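Side-chain contacts in CurH (Lyngbya majuscula, PDB 3KG7), which probably catalyses dehydration of a beta-hydroxyacyl intermediate, as the dehydratase domain of the CurH module in curacin polyketide biosynthesis: residues Ser53-Thr58 against Ile71-Pro76; Thr84-Gln89 against Gln117-Met122; His35-Asp40 against Val48-Ser53. One frame throughout, in Å; residues are numbered along the deposited sequence.

In the fold
All three contacts belong to the N-terminal part of the double hotdog. Interactions 1 and 3 share Ser53 and both use helix 52-62; their centres lie about 11 Å apart, and Tyr54 OH of the first is 3.7 Å from Ile49 CG2 of the third. Interaction 2 lies about 9 Å from interaction 1, centre to centre, and joins it through neighbouring strands: Asn72 N reaches Ser121 O at 2.9 Å. Interactions 2 and 3 do not touch (nearest atoms about 5 Å apart). At the probable active site, interaction 3 borders His41 and touches Asp206, the family's likely catalytic pair; interaction 1 packs helix 52-62 on strand 66-73, and interaction 2 spans strand 101-109.

Interaction 1: residues Ser53-Thr58 against Ile71-Pro76; sequences SYIAMT and INFQQP
Ile71, the first residue of the strand end, meets Ile55 through their delta methyls, Ile71 CD1 lying 3.8 Å from Ile55 CD1. The same Ile71 methyl also sits 3.9 Å from Ile55 CG1, so it presses against the last two carbons of the helix side chain, and the two side chains cross at about a right angle. In Ile71, CG1 stands anti to the carbonyl carbon (chi1 -57°) and the chain is nearly straight beyond it (chi2 156°), which carries CD1 up to the helix. Asn72 gives its backbone to Ser121 of strand 117-124. Phe73 then returns to the helix: its CZ lies 4.4 Å from Ile55 CD1, and that methyl stands at the ring edge, near the ring plane. No hydrogen bond links the segments; the contact is wholly apolar, with Ile55 touching both strand residues. Inside the helix, Tyr54 O accepts from Thr58 N and from Thr58 OG1 (3.0 Å), which arrive from opposite faces of its carbonyl plane. Helix 52-62 is the central hotdog helix, and strand 66-73, between strands 117-124 and 225-236, packs against it; Ile55 also touches Met234, and Tyr54 leans on His119 and Ala120.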
ATOM      1  N   SER C  53     -10.438  19.806   0.578  1.00 82.40           N
ATOM      2  CA  SER C  53      -9.445  19.192  -0.311  1.00 80.66           C
ATOM      3  C   SER C  53      -9.564  17.687  -0.325  1.00 80.91           C
ATOM      4  O   SER C  53      -9.385  17.047  -1.365  1.00 83.25           O
ATOM      5  CB  SER C  53      -8.025  19.564   0.107  1.00 78.54           C
ATOM      6  OG  SER C  53      -7.893  20.963   0.209  1.00 81.51           O
ATOM      7  N   TYR C  54      -9.856  17.117   0.834  1.00 79.96           N
ATOM      8  CA  TYR C  54      -9.975  15.666   0.942  1.00 80.65           C
ATOM      9  C   TYR C  54     -11.197  15.141   0.204  1.00 81.59           C
ATOM     10  O   TYR C  54     -11.159  14.038  -0.332  1.00 82.33           O
ATOM     11  CB  TYR C  54      -9.939  15.227   2.408  1.00 78.27           C
ATOM     12  CG  TYR C  54      -8.749  15.820   3.122  1.00 78.09           C
ATOM     13  CD1 TYR C  54      -7.455  15.569   2.676  1.00 78.53           C
ATOM     14  CD2 TYR C  54      -8.915  16.658   4.222  1.00 77.78           C
ATOM     15  CE1 TYR C  54      -6.356  16.134   3.313  1.00 79.36           C
ATOM     16  CE2 TYR C  54      -7.825  17.208   4.870  1.00 77.26           C
ATOM     17  CZ  TYR C  54      -6.553  16.948   4.410  1.00 76.84           C
ATOM     18  OH  TYR C  54      -5.475  17.491   5.047  1.00 77.47           O
ATOM     19  N   ILE C  55     -12.257  15.950   0.146  1.00 81.16           N
ATOM     20  CA  ILE C  55     -13.424  15.610  -0.652  1.00 80.37           C
ATOM     21  C   ILE C  55     -12.995  15.570  -2.111  1.00 81.99           C
ATOM     22  O   ILE C  55     -13.311  14.615  -2.834  1.00 84.32           O
ATOM     23  CB  ILE C  55     -14.595  16.605  -0.470  1.00 79.77           C
ATOM     24  CG1 ILE C  55     -14.872  16.866   1.017  1.00 80.00           C
ATOM     25  CG2 ILE C  55     -15.853  16.058  -1.158  1.00 78.82           C
ATOM     26  CD1 ILE C  55     -15.774  18.055   1.298  1.00 79.73           C
ATOM     27  N   ALA C  56     -12.266  16.607  -2.528  1.00 80.08           N
ATOM     28  CA  ALA C  56     -11.697  16.689  -3.865  1.00 80.08           C
ATOM     29  C   ALA C  56     -10.927  15.427  -4.197  1.00 82.43           C
ATOM     30  O   ALA C  56     -11.129  14.836  -5.261  1.00 84.34           O
ATOM     31  CB  ALA C  56     -10.792  17.879  -3.961  1.00 77.59           C
HETATM   32  N   MSE C  57     -10.062  15.011  -3.273  1.00 85.02           N
HETATM   33  CA  MSE C  57      -9.212  13.831  -3.479  1.00 90.33           C
HETATM   34  C   MSE C  57     -10.033  12.556  -3.647  1.00 85.86           C
HETATM   35  O   MSE C  57      -9.773  11.743  -4.536  1.00 83.15           O
HETATM   36  CB  MSE C  57      -8.229  13.666  -2.325  1.00 90.32           C
HETATM   37  CG  MSE C  57      -7.169  14.733  -2.291  1.00 96.32           C
HETATM   38 SE   MSE C  57      -5.976  14.484  -0.780  1.00102.53          SE
HETATM   39  CE  MSE C  57      -4.791  13.118  -1.498  1.00100.12           C
ATOM     40  N   THR C  58     -11.031  12.401  -2.787  1.00 83.73           N
ATOM     41  CA  THR C  58     -11.885  11.231  -2.806  1.00 82.00           C
ATOM     42  C   THR C  58     -12.659  11.172  -4.117  1.00 82.85           C
ATOM     43  O   THR C  58     -12.749  10.102  -4.753  1.00 82.10           O
ATOM     44  CB  THR C  58     -12.843  11.210  -1.604  1.00 81.74           C
ATOM     45  OG1 THR C  58     -12.084  11.209  -0.386  1.00 81.29           O
ATOM     46  CG2 THR C  58     -13.717   9.963  -1.645  1.00 81.79           C
ATOM     47  N   ILE C  71     -18.836  13.574   6.294  1.00 80.75           N
ATOM     48  CA  ILE C  71     -17.470  14.057   6.182  1.00 80.08           C
ATOM     49  C   ILE C  71     -17.093  14.757   7.475  1.00 80.26           C
ATOM     50  O   ILE C  71     -17.829  15.622   7.950  1.00 81.18           O
ATOM     51  CB  ILE C  71     -17.303  15.038   4.995  1.00 80.52           C
ATOM     52  CG1 ILE C  71     -17.731  14.373   3.676  1.00 78.76           C
ATOM     53  CG2 ILE C  71     -15.851  15.528   4.909  1.00 80.85           C
ATOM     54  CD1 ILE C  71     -18.146  15.352   2.585  1.00 76.71           C
ATOM     55  N   ASN C  72     -15.962  14.356   8.052  1.00 79.58           N
ATOM     56  CA  ASN C  72     -15.411  15.033   9.229  1.00 79.05           C
ATOM     57  C   ASN C  72     -13.952  15.428   9.052  1.00 79.37           C
ATOM     58  O   ASN C  72     -13.151  14.686   8.462  1.00 81.95           O
ATOM     59  CB  ASN C  72     -15.539  14.175  10.485  1.00 80.23           C
ATOM     60  CG  ASN C  72     -16.925  13.601  10.663  1.00 81.03           C
ATOM     61  OD1 ASN C  72     -17.339  12.710   9.910  1.00 81.32           O
ATOM     62  ND2 ASN C  72     -17.645  14.089  11.672  1.00 78.49           N
ATOM     63  N   PHE C  73     -13.613  16.605   9.560  1.00 78.27           N
ATOM     64  CA  PHE C  73     -12.228  17.040   9.588  1.00 77.93           C
ATOM     65  C   PHE C  73     -11.742  17.063  11.023  1.00 78.16           C
ATOM     66  O   PHE C  73     -12.383  17.640  11.906  1.00 78.47           O
ATOM     67  CB  PHE C  73     -12.056  18.413   8.948  1.00 77.63           C
ATOM     68  CG  PHE C  73     -12.848  18.593   7.697  1.00 78.52           C
ATOM     69  CD1 PHE C  73     -12.584  17.816   6.572  1.00 77.89           C
ATOM     70  CD2 PHE C  73     -13.869  19.541   7.638  1.00 78.79           C
ATOM     71  CE1 PHE C  73     -13.329  17.973   5.412  1.00 78.92           C
ATOM     72  CE2 PHE C  73     -14.624  19.709   6.470  1.00 78.69           C
ATOM     73  CZ  PHE C  73     -14.350  18.926   5.356  1.00 78.18           C
ATOM     74  N   GLN C  74     -10.613  16.406  11.245  1.00 78.99           N
ATOM     75  CA  GLN C  74      -9.967  16.378  12.543  1.00 79.85           C
ATOM     76  C   GLN C  74      -8.890  17.472  12.559  1.00 80.70           C
ATOM     77  O   GLN C  74      -9.177  18.634  12.239  1.00 82.22           O
ATOM     78  CB  GLN C  74      -9.395  14.979  12.811  1.00 79.32           C
ATOM     79  CG  GLN C  74     -10.447  13.861  12.899  1.00 78.44           C
ATOM     80  CD  GLN C  74     -11.034  13.462  11.544  1.00 80.31           C
ATOM     81  OE1 GLN C  74     -10.319  13.021  10.649  1.00 82.09           O
ATOM     82  NE2 GLN C  74     -12.346  13.606  11.398  1.00 79.45           N
ATOM     83  N   GLN C  75      -7.657  17.123  12.920  1.00 81.64           N
ATOM     84  CA  GLN C  75      -6.589  18.123  12.911  1.00 81.27           C
ATOM     85  C   GLN C  75      -6.162  18.467  11.479  1.00 79.87           C
ATOM     86  O   GLN C  75      -6.169  17.604  10.594  1.00 78.71           O
ATOM     87  CB  GLN C  75      -5.401  17.729  13.796  1.00 83.01           C
ATOM     88  CG  GLN C  75      -5.162  16.236  13.955  1.00 85.83           C
ATOM     89  CD  GLN C  75      -4.347  15.912  15.205  1.00 88.46           C
ATOM     90  OE1 GLN C  75      -3.880  16.813  15.920  1.00 88.79           O
ATOM     91  NE2 GLN C  75      -4.174  14.620  15.476  1.00 89.20           N
ATOM     92  N   PRO C  76      -5.848  19.751  11.240  1.00 78.40           N
ATOM     93  CA  PRO C  76      -5.365  20.192   9.929  1.00 78.64           C
ATOM     94  C   PRO C  76      -3.976  19.660   9.568  1.00 78.18           C
ATOM     95  O   PRO C  76      -3.150  19.424  10.455  1.00 79.84           O
ATOM     96  CB  PRO C  76      -5.310  21.720  10.067  1.00 78.38           C
ATOM     97  CG  PRO C  76      -5.251  21.977  11.519  1.00 79.05           C
ATOM     98  CD  PRO C  76      -5.987  20.868  12.191  1.00 78.29           C
TER

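Interaction 2: residues Thr84-Gln89 against Gln117-Met122; sequences TTRETQ and QQHASM
This is a buried polar contact between side chains of two strands that are not neighbours in the hotdog sheet: Arg86 of strand 86-92 meets Gln117 and His119 of strand 117-124 across the intervening strand 101-109. Arg86 NH2 lies 3.1 Å from Gln117 NE2, but as modelled both are donors and no hydrogen bond results. The two side chains cross at about a right angle, with guanidinium and amide planes 64° apart. Gln117 runs extended beyond CG (chi2 -176°), which carries its amide to the guanidinium of the bent Arg86 chain. Arg86 NH1 stands 4.3 Å from His119 NE2, at the edge of the imidazole and near its plane. The stronger polar partner of both is Ser107 on the middle strand, whose OG is hydrogen-bonded to Arg86 NH1 and to His119 NE2; Arg86 NH2 adds a long, weak ion pair with Glu114. His119 and Ala120 form a classic beta bulge against strand 101-109, and nearby Gln118 NE2 bonds Ala120 O (3.1 Å, N-H...O 174°) from above the carbonyl plane. On the other strand Thr88 OG1 donates to Arg86 O at 2.9 Å. Further along it, Gln89 is hydrogen-bonded to Glu17 and Ala19 of the second subunit. Both imidazole nitrogens of His119 are engaged, NE2 by Ser107 OG and ND1 by Gln75 O. Because a carbonyl oxygen can only accept, ND1 probably carries a proton, and the guanidinium close to NE2 would probably disfavour a second one there.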
ATOM      1  N   THR C  84       9.001  21.785   5.114  1.00 83.03           N
ATOM      2  CA  THR C  84       8.251  20.711   5.757  1.00 82.40           C
ATOM      3  C   THR C  84       7.622  19.785   4.723  1.00 82.34           C
ATOM      4  O   THR C  84       6.970  20.248   3.784  1.00 83.07           O
ATOM      5  CB  THR C  84       7.164  21.268   6.692  1.00 82.28           C
ATOM      6  OG1 THR C  84       7.791  22.018   7.744  1.00 84.38           O
ATOM      7  CG2 THR C  84       6.333  20.138   7.293  1.00 80.75           C
ATOM      8  N   THR C  85       7.858  18.486   4.900  1.00 80.86           N
ATOM      9  CA  THR C  85       7.265  17.429   4.087  1.00 80.41           C
ATOM     10  C   THR C  85       6.414  16.570   4.990  1.00 79.08           C
ATOM     11  O   THR C  85       6.866  16.131   6.036  1.00 81.77           O
ATOM     12  CB  THR C  85       8.353  16.532   3.431  1.00 81.48           C
ATOM     13  OG1 THR C  85       8.998  17.254   2.378  1.00 83.73           O
ATOM     14  CG2 THR C  85       7.765  15.236   2.851  1.00 80.31           C
ATOM     15  N   ARG C  86       5.178  16.338   4.577  1.00 77.53           N
ATOM     16  CA  ARG C  86       4.293  15.427   5.280  1.00 78.38           C
ATOM     17  C   ARG C  86       3.936  14.242   4.400  1.00 78.99           C
ATOM     18  O   ARG C  86       3.371  14.399   3.322  1.00 79.21           O
ATOM     19  CB  ARG C  86       3.036  16.157   5.768  1.00 78.84           C
ATOM     20  CG  ARG C  86       3.345  17.181   6.833  1.00 75.97           C
ATOM     21  CD  ARG C  86       2.239  17.278   7.837  1.00 78.41           C
ATOM     22  NE  ARG C  86       2.747  17.054   9.183  1.00 78.05           N
ATOM     23  CZ  ARG C  86       2.460  15.996   9.926  1.00 77.48           C
ATOM     24  NH1 ARG C  86       1.641  15.053   9.482  1.00 76.69           N
ATOM     25  NH2 ARG C  86       2.987  15.890  11.126  1.00 80.28           N
ATOM     26  N   GLU C  87       4.309  13.060   4.873  1.00 79.08           N
ATOM     27  CA  GLU C  87       3.982  11.787   4.245  1.00 79.78           C
ATOM     28  C   GLU C  87       2.477  11.551   4.406  1.00 78.98           C
ATOM     29  O   GLU C  87       1.998  11.353   5.518  1.00 79.95           O
ATOM     30  CB  GLU C  87       4.776  10.709   4.974  1.00 79.52           C
ATOM     31  CG  GLU C  87       4.763   9.326   4.370  1.00 82.10           C
ATOM     32  CD  GLU C  87       5.702   8.374   5.108  1.00 81.71           C
ATOM     33  OE1 GLU C  87       6.795   8.824   5.529  1.00 83.43           O
ATOM     34  OE2 GLU C  87       5.351   7.185   5.261  1.00 80.00           O
ATOM     35  N   THR C  88       1.738  11.581   3.303  1.00 78.00           N
ATOM     36  CA  THR C  88       0.281  11.576   3.358  1.00 78.96           C
ATOM     37  C   THR C  88      -0.315  10.307   2.745  1.00 78.14           C
ATOM     38  O   THR C  88       0.200   9.793   1.762  1.00 78.80           O
ATOM     39  CB  THR C  88      -0.262  12.831   2.656  1.00 80.23           C
ATOM     40  OG1 THR C  88       0.509  13.969   3.071  1.00 80.25           O
ATOM     41  CG2 THR C  88      -1.719  13.064   3.000  1.00 79.40           C
ATOM     42  N   GLN C  89      -1.392   9.802   3.341  1.00 77.16           N
ATOM     43  CA  GLN C  89      -2.034   8.580   2.867  1.00 76.92           C
ATOM     44  C   GLN C  89      -3.542   8.722   2.903  1.00 78.75           C
ATOM     45  O   GLN C  89      -4.115   9.013   3.956  1.00 80.29           O
ATOM     46  CB  GLN C  89      -1.610   7.378   3.713  1.00 74.10           C
ATOM     47  CG  GLN C  89      -0.185   6.914   3.459  1.00 73.58           C
ATOM     48  CD  GLN C  89       0.117   5.549   4.046  1.00 72.19           C
ATOM     49  OE1 GLN C  89      -0.755   4.897   4.614  1.00 72.67           O
ATOM     50  NE2 GLN C  89       1.363   5.111   3.912  1.00 69.92           N
ATOM     51  N   GLN C 117      -1.230  11.258  12.145  1.00 77.74           N
ATOM     52  CA  GLN C 117      -2.300  12.170  12.514  1.00 78.49           C
ATOM     53  C   GLN C 117      -3.391  12.053  11.475  1.00 79.19           C
ATOM     54  O   GLN C 117      -3.106  12.059  10.284  1.00 80.48           O
ATOM     55  CB  GLN C 117      -1.783  13.610  12.531  1.00 79.22           C
ATOM     56  CG  GLN C 117      -0.614  13.875  13.490  1.00 81.77           C
ATOM     57  CD  GLN C 117      -0.200  15.346  13.527  1.00 82.38           C
ATOM     58  OE1 GLN C 117      -1.042  16.252  13.477  1.00 84.08           O
ATOM     59  NE2 GLN C 117       1.098  15.586  13.622  1.00 83.11           N
ATOM     60  N   GLN C 118      -4.639  11.957  11.916  1.00 78.96           N
ATOM     61  CA  GLN C 118      -5.753  11.891  10.981  1.00 77.60           C
ATOM     62  C   GLN C 118      -6.280  13.289  10.668  1.00 77.83           C
ATOM     63  O   GLN C 118      -6.379  14.137  11.549  1.00 79.98           O
ATOM     64  CB  GLN C 118      -6.861  10.983  11.512  1.00 75.96           C
ATOM     65  CG  GLN C 118      -7.739  10.379  10.407  1.00 78.55           C
ATOM     66  CD  GLN C 118      -8.966   9.655  10.935  1.00 77.60           C
ATOM     67  OE1 GLN C 118      -8.933   9.058  12.014  1.00 78.13           O
ATOM     68  NE2 GLN C 118     -10.059   9.707  10.172  1.00 76.43           N
ATOM     69  N   HIS C 119      -6.615  13.521   9.409  1.00 77.88           N
ATOM     70  CA  HIS C 119      -7.102  14.820   8.986  1.00 77.73           C
ATOM     71  C   HIS C 119      -8.560  14.779   8.536  1.00 79.52           C
ATOM     72  O   HIS C 119      -9.290  15.773   8.677  1.00 81.10           O
ATOM     73  CB  HIS C 119      -6.190  15.385   7.902  1.00 75.24           C
ATOM     74  CG  HIS C 119      -4.757  15.466   8.322  1.00 74.20           C
ATOM     75  ND1 HIS C 119      -4.309  16.359   9.274  1.00 73.63           N
ATOM     76  CD2 HIS C 119      -3.674  14.753   7.936  1.00 72.78           C
ATOM     77  CE1 HIS C 119      -3.012  16.194   9.451  1.00 74.05           C
ATOM     78  NE2 HIS C 119      -2.602  15.228   8.649  1.00 74.82           N
ATOM     79  N   ALA C 120      -8.985  13.627   8.018  1.00 78.75           N
ATOM     80  CA  ALA C 120     -10.329  13.499   7.475  1.00 79.92           C
ATOM     81  C   ALA C 120     -10.877  12.068   7.471  1.00 80.32           C
ATOM     82  O   ALA C 120     -10.120  11.096   7.394  1.00 82.09           O
ATOM     83  CB  ALA C 120     -10.385  14.087   6.068  1.00 80.13           C
ATOM     84  N   SER C 121     -12.203  11.967   7.565  1.00 80.01           N
ATOM     85  CA  SER C 121     -12.919  10.716   7.344  1.00 80.56           C
ATOM     86  C   SER C 121     -14.203  11.016   6.589  1.00 81.30           C
ATOM     87  O   SER C 121     -14.772  12.101   6.741  1.00 81.40           O
ATOM     88  CB  SER C 121     -13.258  10.041   8.673  1.00 80.45           C
ATOM     89  OG  SER C 121     -13.979  10.925   9.514  1.00 80.67           O
HETATM   90  N   MSE C 122     -14.652  10.066   5.780  1.00 83.12           N
HETATM   91  CA  MSE C 122     -15.933  10.187   5.077  1.00 88.35           C
HETATM   92  C   MSE C 122     -16.335   8.862   4.442  1.00 84.67           C
HETATM   93  O   MSE C 122     -15.549   7.911   4.418  1.00 83.58           O
HETATM   94  CB  MSE C 122     -15.880  11.284   4.011  1.00 90.18           C
HETATM   95  CG  MSE C 122     -14.990  10.958   2.828  1.00 95.45           C
HETATM   96 SE   MSE C 122     -14.070  12.532   2.134  1.00103.34          SE
HETATM   97  CE  MSE C 122     -12.917  12.904   3.669  1.00 98.32           C
TER

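Interaction 3: residues His35-Asp40 against Val48-Ser53; sequences HPWIGD and VIPGVS
The segments flank the short hairpin (strands 41-43 and 46-47) inside the HxxxGxxxxP-type motif of polyketide synthase dehydratases, which opens at His41, probably the catalytic histidine, and closes at Pro50. Ile38 and Ile49 supply the apolar core: Ile38 CD1 touches Ile49 CG1 at 3.9 Å, while Ile38 CG2 rests against the backbone of Val48, 3.8 Å from its N. Trp37 brings the far edge of its indole to the helix start, with CH2 3.7 Å from Ser53 OG and CZ3 4.1 Å from Pro50 CD. With CG between the backbone N and the carbonyl carbon (chi1 61°), the indole lies back over Ile38, whose CG1 sits over the centre of one ring face. At the near end Trp37 NE1 donates to His35 ND1 (3.1 Å), in the imidazole plane. Replacing Trp37 by an alanine would probably open a gap beside Pro50 and Ser53 and leave His35 ND1 without its donor. Ser53 OG binds Pro50 O at 2.7 Å, in the carbonyl plane, and Ser53 N donates to that same oxygen. Val48 O accepts from His41 ND1, a bond consistent with orienting that ring. Around the contact, Trp37 meets His201 edge-to-face, Pro50 touches Asp206 of helix 202-207, by family precedent probably catalytic with His41, and Ile38 packs on Ile30 of strand 24-30, so the loop lies between the two hotdog halves.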
ATOM      1  N   HIS C  35       3.079  20.771  -4.029  1.00 84.08           N
ATOM      2  CA  HIS C  35       1.802  21.453  -3.972  1.00 83.19           C
ATOM      3  C   HIS C  35       1.984  22.913  -3.565  1.00 82.96           C
ATOM      4  O   HIS C  35       1.565  23.299  -2.472  1.00 84.20           O
ATOM      5  CB  HIS C  35       0.917  20.770  -2.932  1.00 84.81           C
ATOM      6  CG  HIS C  35       0.485  19.393  -3.313  1.00 85.81           C
ATOM      7  ND1 HIS C  35      -0.719  19.139  -3.933  1.00 87.30           N
ATOM      8  CD2 HIS C  35       1.091  18.193  -3.154  1.00 85.76           C
ATOM      9  CE1 HIS C  35      -0.829  17.840  -4.153  1.00 87.71           C
ATOM     10  NE2 HIS C  35       0.257  17.244  -3.693  1.00 86.66           N
ATOM     11  N   PRO C  36       2.587  23.736  -4.444  1.00 81.47           N
ATOM     12  CA  PRO C  36       2.818  25.130  -4.093  1.00 79.64           C
ATOM     13  C   PRO C  36       1.567  25.887  -3.679  1.00 80.70           C
ATOM     14  O   PRO C  36       1.676  26.889  -2.975  1.00 81.22           O
ATOM     15  CB  PRO C  36       3.391  25.728  -5.382  1.00 78.81           C
ATOM     16  CG  PRO C  36       3.034  24.780  -6.446  1.00 78.34           C
ATOM     17  CD  PRO C  36       3.089  23.443  -5.794  1.00 80.01           C
ATOM     18  N   TRP C  37       0.397  25.419  -4.106  1.00 79.96           N
ATOM     19  CA  TRP C  37      -0.861  26.120  -3.817  1.00 80.81           C
ATOM     20  C   TRP C  37      -1.152  26.253  -2.328  1.00 80.93           C
ATOM     21  O   TRP C  37      -1.757  27.231  -1.905  1.00 81.31           O
ATOM     22  CB  TRP C  37      -2.050  25.467  -4.530  1.00 81.19           C
ATOM     23  CG  TRP C  37      -2.332  24.036  -4.153  1.00 81.09           C
ATOM     24  CD1 TRP C  37      -1.788  22.916  -4.720  1.00 82.03           C
ATOM     25  CD2 TRP C  37      -3.241  23.575  -3.146  1.00 81.39           C
ATOM     26  NE1 TRP C  37      -2.295  21.787  -4.118  1.00 82.65           N
ATOM     27  CE2 TRP C  37      -3.193  22.163  -3.153  1.00 82.02           C
ATOM     28  CE3 TRP C  37      -4.092  24.218  -2.232  1.00 82.45           C
ATOM     29  CZ2 TRP C  37      -3.965  21.381  -2.285  1.00 81.48           C
ATOM     30  CZ3 TRP C  37      -4.857  23.438  -1.366  1.00 81.91           C
ATOM     31  CH2 TRP C  37      -4.789  22.032  -1.406  1.00 80.91           C
ATOM     32  N   ILE C  38      -0.712  25.278  -1.536  1.00 80.23           N
ATOM     33  CA  ILE C  38      -0.956  25.315  -0.092  1.00 79.40           C
ATOM     34  C   ILE C  38      -0.355  26.576   0.515  1.00 80.83           C
ATOM     35  O   ILE C  38      -0.939  27.185   1.407  1.00 82.72           O
ATOM     36  CB  ILE C  38      -0.417  24.072   0.633  1.00 77.96           C
ATOM     37  CG1 ILE C  38      -0.975  22.809  -0.018  1.00 78.04           C
ATOM     38  CG2 ILE C  38      -0.767  24.120   2.124  1.00 75.59           C
ATOM     39  CD1 ILE C  38      -0.272  21.564   0.405  1.00 78.70           C
ATOM     40  N   GLY C  39       0.801  26.982   0.002  1.00 79.65           N
ATOM     41  CA  GLY C  39       1.460  28.199   0.444  1.00 78.10           C
ATOM     42  C   GLY C  39       0.634  29.452   0.250  1.00 79.75           C
ATOM     43  O   GLY C  39       0.924  30.485   0.846  1.00 80.32           O
ATOM     44  N   ASP C  40      -0.398  29.366  -0.586  1.00 81.55           N
ATOM     45  CA  ASP C  40      -1.300  30.495  -0.802  1.00 82.54           C
ATOM     46  C   ASP C  40      -2.655  30.343  -0.088  1.00 83.05           C
ATOM     47  O   ASP C  40      -3.552  31.172  -0.267  1.00 83.84           O
ATOM     48  CB  ASP C  40      -1.453  30.796  -2.300  1.00 85.07           C
ATOM     49  CG  ASP C  40      -0.268  31.589  -2.868  1.00 87.10           C
ATOM     50  OD1 ASP C  40       0.396  32.351  -2.121  1.00 86.63           O
ATOM     51  OD2 ASP C  40      -0.003  31.450  -4.081  1.00 88.73           O
ATOM     52  N   VAL C  48      -1.874  25.894   5.255  1.00 82.92           N
ATOM     53  CA  VAL C  48      -2.756  24.831   5.742  1.00 82.58           C
ATOM     54  C   VAL C  48      -3.629  24.334   4.606  1.00 81.67           C
ATOM     55  O   VAL C  48      -4.089  25.131   3.792  1.00 84.15           O
ATOM     56  CB  VAL C  48      -3.689  25.348   6.867  1.00 82.24           C
ATOM     57  CG1 VAL C  48      -4.698  24.278   7.268  1.00 80.89           C
ATOM     58  CG2 VAL C  48      -2.879  25.814   8.083  1.00 82.68           C
ATOM     59  N   ILE C  49      -3.855  23.021   4.569  1.00 81.48           N
ATOM     60  CA  ILE C  49      -4.772  22.383   3.610  1.00 80.62           C
ATOM     61  C   ILE C  49      -6.202  22.502   4.116  1.00 81.00           C
ATOM     62  O   ILE C  49      -6.538  21.915   5.152  1.00 81.87           O
ATOM     63  CB  ILE C  49      -4.494  20.879   3.475  1.00 80.58           C
ATOM     64  CG1 ILE C  49      -3.085  20.611   2.960  1.00 77.99           C
ATOM     65  CG2 ILE C  49      -5.536  20.210   2.567  1.00 82.81           C
ATOM     66  CD1 ILE C  49      -2.798  19.146   2.819  1.00 79.80           C
ATOM     67  N   PRO C  50      -7.062  23.236   3.388  1.00 82.46           N
ATOM     68  CA  PRO C  50      -8.460  23.286   3.815  1.00 82.06           C
ATOM     69  C   PRO C  50      -9.141  21.914   3.660  1.00 82.80           C
ATOM     70  O   PRO C  50      -8.868  21.159   2.708  1.00 80.54           O
ATOM     71  CB  PRO C  50      -9.080  24.336   2.893  1.00 83.42           C
ATOM     72  CG  PRO C  50      -8.218  24.305   1.674  1.00 86.62           C
ATOM     73  CD  PRO C  50      -6.828  24.019   2.163  1.00 85.21           C
ATOM     74  N   GLY C  51     -10.003  21.611   4.629  1.00 83.87           N
ATOM     75  CA  GLY C  51     -10.689  20.323   4.731  1.00 82.86           C
ATOM     76  C   GLY C  51     -11.315  19.806   3.453  1.00 82.77           C
ATOM     77  O   GLY C  51     -11.171  18.621   3.127  1.00 83.61           O
ATOM     78  N   VAL C  52     -12.003  20.681   2.721  1.00 82.42           N
ATOM     79  CA  VAL C  52     -12.675  20.264   1.479  1.00 83.32           C
ATOM     80  C   VAL C  52     -11.748  19.620   0.425  1.00 84.24           C
ATOM     81  O   VAL C  52     -12.224  18.944  -0.490  1.00 87.90           O
ATOM     82  CB  VAL C  52     -13.548  21.389   0.842  1.00 83.35           C
ATOM     83  CG1 VAL C  52     -14.692  21.775   1.781  1.00 81.24           C
ATOM     84  CG2 VAL C  52     -12.707  22.606   0.438  1.00 81.75           C
ATOM     85  N   SER C  53     -10.438  19.806   0.578  1.00 82.40           N
ATOM     86  CA  SER C  53      -9.445  19.192  -0.311  1.00 80.66           C
ATOM     87  C   SER C  53      -9.564  17.687  -0.325  1.00 80.91           C
ATOM     88  O   SER C  53      -9.385  17.047  -1.365  1.00 83.25           O
ATOM     89  CB  SER C  53      -8.025  19.564   0.107  1.00 78.54           C
ATOM     90  OG  SER C  53      -7.893  20.963   0.209  1.00 81.51           O
TER